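M32 carboxypeptidase (PDB 7A03) probably acts as a metal-dependent carboxypeptidase of the M32 family, releasing amino acids from the C-terminal ends of peptides. Local coordinates at residues 155-160 with 368-373; 228-233 with 246-251. One frame throughout, in Å; residues are numbered along the deposited sequence.

Contacts 1 and 2 lie on opposite sides of the chain's centre, with their own centres about 36 Å apart and their nearest atoms about 24 Å apart, so neither touches the other. Along the chain, contact 2 is nested inside the long loop that contact 1 closes. Contact 1 joins two helices of this mainly helical protein, whereas contact 2 pairs two strands of its small sheet. The strand pair is the one linked to the probable catalytic centre: the side chain of Val249 touches an HExxH pattern (His267, Glu268, His271) on helix 258-277 that probably belongs to the metal site, as in other such metallopeptidases, although no metal is bound to it here.

Contact 1 (155-160 with 368-373); sequences HPYNAL and IEKGLI
Tyr157 lays one face of its ring against the backbone of helix 358-374, with Glu369 C over the ring centre and Lys370 CA offset toward the rim. The latter makes a CH-pi contact, its CA 4.1 Å from the centroid of the Tyr157 ring. Ile373 CG1 approaches the same ring obliquely. The His155 ring, in the conformer described here (a second is deposited), has Tyr157 N and Lys370 O at its edge, both in its plane. Tyr157 N donates to His155 ND1 over 3.0 Å, a capping bond ahead of the turn that leads into the helix, and the Lys370 chain passes the ring at about a right angle, CG 3.5 Å from His155 NE2. With its CG anti to the backbone N (chi1 -173°), Tyr157 has its phenol oxygen placed beside Glu369. Tyr157 OH donates to Glu369 OE1 over 2.6 Å, on the anti side of the carboxylate and 28° out of its plane, with ring and carboxylate nearly perpendicular. The same oxygen accepts from Gly417 N, while OE2 accepts from Trp411 NE1, so three donors hold this buried acid. Segment 155-160 thus packs on the later part of helix 358-374, as part of the mainly helical M32 fold. A phenylalanine in place of Tyr157 would keep the ring but is likely to leave Glu369 OE1 one donor short and its carboxylate freer to turn. Ile373 packs against both Tyr157 and Leu160: its CG2 lies 3.8 Å from Tyr157 N, and its CD1 meets Leu160 CD1 tip to tip at 3.9 Å. Thr147 of helix 129-150 touches Pro156, Leu160 and Ile373. The Lys370 amino group forms salt bridges with Glu367 and Asp174.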
loop_
_atom_site.group_PDB
_atom_site.type_symbol
_atom_site.label_atom_id
_atom_site.label_comp_id
_atom_site.label_asym_id
_atom_site.label_seq_id
_atom_site.Cartn_x
_atom_site.Cartn_y
_atom_site.Cartn_z
ATOM N N HIS A 155 -17.371 13.855 -11.000
ATOM C CA HIS A 155 -17.865 12.603 -10.442
ATOM C C HIS A 155 -17.702 12.633 -8.926
ATOM O O HIS A 155 -16.603 12.942 -8.433
ATOM C CB HIS A 155 -17.105 11.410 -11.037
ATOM C CG HIS A 155 -17.794 10.096 -10.838
ATOM N ND1 HIS A 155 -17.969 9.528 -9.596
ATOM C CD2 HIS A 155 -18.356 9.240 -11.725
ATOM C CE1 HIS A 155 -18.608 8.380 -9.722
ATOM N NE2 HIS A 155 -18.853 8.180 -11.003
ATOM N N PRO A 156 -18.758 12.320 -8.167
ATOM C CA PRO A 156 -18.645 12.362 -6.695
ATOM C C PRO A 156 -17.565 11.465 -6.134
ATOM O O PRO A 156 -16.937 11.821 -5.127
ATOM C CB PRO A 156 -20.029 11.902 -6.214
ATOM C CG PRO A 156 -20.695 11.283 -7.429
ATOM C CD PRO A 156 -20.117 11.973 -8.621
ATOM N N TYR A 157 -17.340 10.304 -6.752
ATOM C CA TYR A 157 -16.291 9.398 -6.296
ATOM C C TYR A 157 -14.917 10.072 -6.267
ATOM O O TYR A 157 -14.065 9.672 -5.469
ATOM C CB TYR A 157 -16.314 8.156 -7.196
ATOM C CG TYR A 157 -15.423 7.004 -6.799
ATOM C CD1 TYR A 157 -15.351 6.554 -5.487
ATOM C CD2 TYR A 157 -14.670 6.351 -7.758
ATOM C CE1 TYR A 157 -14.541 5.483 -5.152
ATOM C CE2 TYR A 157 -13.854 5.296 -7.426
ATOM C CZ TYR A 157 -13.790 4.868 -6.129
ATOM O OH TYR A 157 -12.981 3.808 -5.821
ATOM N N ASN A 158 -14.709 11.119 -7.074
ATOM C CA ASN A 158 -13.439 11.842 -7.053
ATOM C C ASN A 158 -13.137 12.406 -5.679
ATOM O O ASN A 158 -11.965 12.567 -5.321
ATOM C CB ASN A 158 -13.467 12.991 -8.052
ATOM C CG ASN A 158 -13.372 12.508 -9.479
ATOM O OD1 ASN A 158 -12.992 11.358 -9.724
ATOM N ND2 ASN A 158 -13.709 13.373 -10.428
ATOM N N ALA A 159 -14.173 12.741 -4.908
ATOM C CA ALA A 159 -13.930 13.270 -3.568
ATOM C C ALA A 159 -13.277 12.219 -2.685
ATOM O O ALA A 159 -12.403 12.536 -1.863
ATOM C CB ALA A 159 -15.234 13.771 -2.944
ATOM N N LEU A 160 -13.668 10.952 -2.859
ATOM C CA LEU A 160 -13.116 9.893 -2.027
ATOM C C LEU A 160 -11.763 9.428 -2.561
ATOM O O LEU A 160 -10.822 9.234 -1.780
ATOM C CB LEU A 160 -14.120 8.741 -1.928
ATOM C CG LEU A 160 -15.528 9.174 -1.473
ATOM C CD1 LEU A 160 -16.436 7.966 -1.309
ATOM C CD2 LEU A 160 -15.433 9.922 -0.162
ATOM N N ILE A 368 -16.897 -1.128 -8.985
ATOM C CA ILE A 368 -18.009 -1.272 -8.062
ATOM C C ILE A 368 -18.106 -0.040 -7.187
ATOM O O ILE A 368 -19.189 0.544 -7.032
ATOM C CB ILE A 368 -17.864 -2.571 -7.252
ATOM C CG1 ILE A 368 -18.264 -3.764 -8.117
ATOM C CG2 ILE A 368 -18.685 -2.504 -5.963
ATOM C CD1 ILE A 368 -17.925 -5.086 -7.508
ATOM N N GLU A 369 -16.964 0.431 -6.667
ATOM C CA GLU A 369 -17.040 1.598 -5.803
ATOM C C GLU A 369 -17.564 2.779 -6.583
ATOM O O GLU A 369 -18.429 3.527 -6.094
ATOM C CB GLU A 369 -15.689 1.918 -5.173
ATOM C CG GLU A 369 -15.350 1.004 -4.028
ATOM C CD GLU A 369 -14.053 1.354 -3.370
ATOM O OE1 GLU A 369 -13.504 2.434 -3.675
ATOM O OE2 GLU A 369 -13.585 0.545 -2.549
ATOM N N LYS A 370 -17.127 2.902 -7.838
ATOM C CA LYS A 370 -17.521 4.054 -8.628
ATOM C C LYS A 370 -19.022 4.041 -8.848
ATOM O O LYS A 370 -19.665 5.097 -8.813
ATOM C CB LYS A 370 -16.757 4.048 -9.954
ATOM C CG LYS A 370 -17.058 5.234 -10.859
ATOM C CD LYS A 370 -16.213 5.194 -12.134
ATOM C CE LYS A 370 -16.237 3.817 -12.771
ATOM N NZ LYS A 370 -15.737 3.840 -14.172
ATOM N N GLY A 371 -19.600 2.842 -8.993
ATOM C CA GLY A 371 -21.034 2.737 -9.171
ATOM C C GLY A 371 -21.795 2.894 -7.876
ATOM O O GLY A 371 -22.904 3.438 -7.872
ATOM N N LEU A 372 -21.216 2.435 -6.764
ATOM C CA LEU A 372 -21.900 2.592 -5.485
ATOM C C LEU A 372 -22.008 4.061 -5.120
ATOM O O LEU A 372 -23.041 4.512 -4.604
ATOM C CB LEU A 372 -21.163 1.825 -4.389
ATOM C CG LEU A 372 -21.248 0.294 -4.436
ATOM C CD1 LEU A 372 -20.334 -0.310 -3.382
ATOM C CD2 LEU A 372 -22.680 -0.200 -4.246
ATOM N N ILE A 373 -20.964 4.830 -5.424
ATOM C CA ILE A 373 -20.913 6.220 -4.994
ATOM C C ILE A 373 -21.673 7.139 -5.945
ATOM O O ILE A 373 -22.216 8.164 -5.516
ATOM C CB ILE A 373 -19.451 6.644 -4.768
ATOM C CG1 ILE A 373 -18.821 5.761 -3.688
ATOM C CG2 ILE A 373 -19.367 8.105 -4.363
ATOM C CD1 ILE A 373 -19.553 5.811 -2.346
#

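Contact 2 (228-233 with 246-251); sequences AGRQDI and DVRVTT. With CIT (citric acid), chain G.
Arg230 and Arg248 meet through their aliphatic stems, Arg230 CG lying 3.8 Å from Arg248 CD, while their guanidinium planes stand 72° apart. Arg230 CD sits over one face of the Arg248 guanidinium. Each charged group is engaged side-on by an aspartate two residues away in sequence: Arg230 NE reaches Asp232 OD2 at 2.7 Å, and Arg248 NE reaches Asp246 OD1 at 2.8 Å, with a second bond from NH2 in both cases. These salt bridges probably offset the closeness of the two like charges. Arg230 has a bend at chi3 (-65°) that brings its guanidinium edge-on to the Asp232 carboxylate, whereas Arg248 is extended from CG to NE. Asp232 also accepts from Tyr38.

On the other face of the sheet, Gln231 lies obliquely over Val249 and Thr251. Its CB is 3.8 Å from Val249 CG2, and the carboxamide rests against a methyl, NE2 being 3.4 Å from Thr251 CG2. A water bridges Gln231 NE2 and Thr250 O. Parallel backbone pairing carries these side chains, as in the bond from Val249 N to Arg230 O at 3.0 Å. Citrate, probably from the crystallisation liquor, accepts from Gln231 N through O2 at 2.9 Å and lies over one guanidinium face of Arg230.

Strand 229-233 is an outer strand of the mixed three-stranded sheet, and 247-251 lies between it and antiparallel 239-241. Helices 208-222 and 258-277 pack against the Gln231 face, while Trp33 and Thr37 of helix 9-37 meet the Asp232 face, where Trp33 makes a cation-pi contact with Arg248.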
loop_
_atom_site.group_PDB
_atom_site.type_symbol
_atom_site.label_atom_id
_atom_site.label_comp_id
_atom_site.label_asym_id
_atom_site.label_seq_id
_atom_site.Cartn_x
_atom_site.Cartn_y
_atom_site.Cartn_z
ATOM N N ALA A 228 18.209 1.224 13.609
ATOM C CA ALA A 228 17.091 2.158 13.528
ATOM C C ALA A 228 15.818 1.418 13.148
ATOM O O ALA A 228 14.904 1.991 12.530
ATOM C CB ALA A 228 17.393 3.274 12.532
ATOM N N GLY A 229 15.761 0.143 13.495
ATOM C CA GLY A 229 14.632 -0.695 13.154
ATOM C C GLY A 229 14.869 -2.085 13.682
ATOM O O GLY A 229 15.896 -2.372 14.319
ATOM N N ARG A 230 13.894 -2.942 13.421
ATOM C CA ARG A 230 13.935 -4.335 13.834
ATOM C C ARG A 230 12.780 -5.047 13.158
ATOM O O ARG A 230 11.832 -4.410 12.671
ATOM C CB ARG A 230 13.825 -4.473 15.369
ATOM C CG ARG A 230 12.542 -3.887 15.961
ATOM C CD ARG A 230 12.360 -4.294 17.470
ATOM N NE ARG A 230 12.173 -5.738 17.590
ATOM C CZ ARG A 230 13.113 -6.583 18.007
ATOM N NH1 ARG A 230 14.294 -6.124 18.415
ATOM N NH2 ARG A 230 12.848 -7.878 18.043
ATOM N N GLN A 231 12.862 -6.370 13.138
ATOM C CA GLN A 231 11.824 -7.230 12.599
ATOM C C GLN A 231 11.262 -8.117 13.699
ATOM O O GLN A 231 12.015 -8.624 14.548
ATOM C CB GLN A 231 12.341 -8.130 11.462
ATOM C CG GLN A 231 11.242 -9.017 10.867
ATOM C CD GLN A 231 11.697 -9.825 9.661
ATOM O OE1 GLN A 231 12.386 -10.848 9.808
ATOM N NE2 GLN A 231 11.274 -9.409 8.478
ATOM N N ASP A 232 9.952 -8.344 13.639
ATOM C CA ASP A 232 9.249 -9.248 14.537
ATOM C C ASP A 232 8.220 -10.020 13.723
ATOM O O ASP A 232 7.984 -9.729 12.546
ATOM C CB ASP A 232 8.585 -8.484 15.699
ATOM C CG ASP A 232 9.603 -7.803 16.592
ATOM O OD1 ASP A 232 10.151 -8.498 17.484
ATOM O OD2 ASP A 232 9.894 -6.603 16.378
ATOM N N ILE A 233 7.655 -11.046 14.325
ATOM C CA ILE A 233 6.585 -11.832 13.705
ATOM C C ILE A 233 5.238 -11.199 14.025
ATOM O O ILE A 233 4.979 -10.788 15.165
ATOM C CB ILE A 233 6.626 -13.293 14.204
ATOM C CG1 ILE A 233 7.940 -13.969 13.820
ATOM C CG2 ILE A 233 5.431 -14.080 13.660
ATOM C CD1 ILE A 233 8.051 -14.328 12.331
ATOM N N ASP A 246 13.358 4.801 13.908
ATOM C CA ASP A 246 12.747 3.650 14.569
ATOM C C ASP A 246 11.620 3.182 13.647
ATOM O O ASP A 246 10.436 3.504 13.836
ATOM C CB ASP A 246 12.243 3.990 15.968
ATOM C CG ASP A 246 11.885 2.765 16.775
ATOM O OD1 ASP A 246 11.849 1.661 16.219
ATOM O OD2 ASP A 246 11.628 2.916 17.996
ATOM N N VAL A 247 12.020 2.384 12.659
ATOM C CA VAL A 247 11.141 1.920 11.596
ATOM C C VAL A 247 11.128 0.404 11.660
ATOM O O VAL A 247 12.142 -0.241 11.371
ATOM C CB VAL A 247 11.623 2.405 10.225
ATOM C CG1 VAL A 247 10.692 1.838 9.128
ATOM C CG2 VAL A 247 11.684 3.932 10.191
ATOM N N ARG A 248 9.989 -0.171 12.027
ATOM C CA ARG A 248 9.898 -1.586 12.360
ATOM C C ARG A 248 9.066 -2.322 11.318
ATOM O O ARG A 248 8.092 -1.777 10.779
ATOM C CB ARG A 248 9.324 -1.789 13.778
ATOM C CG ARG A 248 10.124 -1.015 14.817
ATOM C CD ARG A 248 9.733 -1.375 16.243
ATOM N NE ARG A 248 10.392 -0.486 17.184
ATOM C CZ ARG A 248 10.273 -0.583 18.502
ATOM N NH1 ARG A 248 9.592 -1.587 19.036
ATOM N NH2 ARG A 248 10.859 0.313 19.268
ATOM N N VAL A 249 9.480 -3.554 11.019
ATOM C CA VAL A 249 8.773 -4.407 10.072
ATOM C C VAL A 249 8.352 -5.696 10.756
ATOM O O VAL A 249 8.962 -6.144 11.734
ATOM C CB VAL A 249 9.632 -4.708 8.822
ATOM C CG1 VAL A 249 9.957 -3.427 8.104
ATOM C CG2 VAL A 249 10.905 -5.467 9.199
ATOM N N THR A 250 7.303 -6.308 10.231
ATOM C CA THR A 250 6.933 -7.645 10.660
ATOM C C THR A 250 6.874 -8.574 9.465
ATOM O O THR A 250 6.763 -8.140 8.312
ATOM C CB THR A 250 5.603 -7.658 11.432
ATOM O OG1 THR A 250 4.526 -7.324 10.550
ATOM C CG2 THR A 250 5.636 -6.629 12.567
ATOM N N THR A 251 6.978 -9.866 9.745
ATOM C CA THR A 251 6.840 -10.860 8.706
ATOM C C THR A 251 6.133 -12.061 9.300
ATOM O O THR A 251 5.837 -12.103 10.500
ATOM C CB THR A 251 8.190 -11.181 8.057
ATOM O OG1 THR A 251 7.969 -11.961 6.869
ATOM C CG2 THR A 251 9.096 -11.954 9.021
HETATM C C1 CIT G . 15.616 -8.550 14.729
HETATM O O1 CIT G . 14.670 -9.212 15.210
HETATM O O2 CIT G . 15.378 -7.428 14.225
HETATM C C2 CIT G . 17.023 -9.105 14.769
HETATM O O HOH W 1 9.434 -7.855 7.005
HETATM O O HOH W 2 8.734 -5.104 14.421
#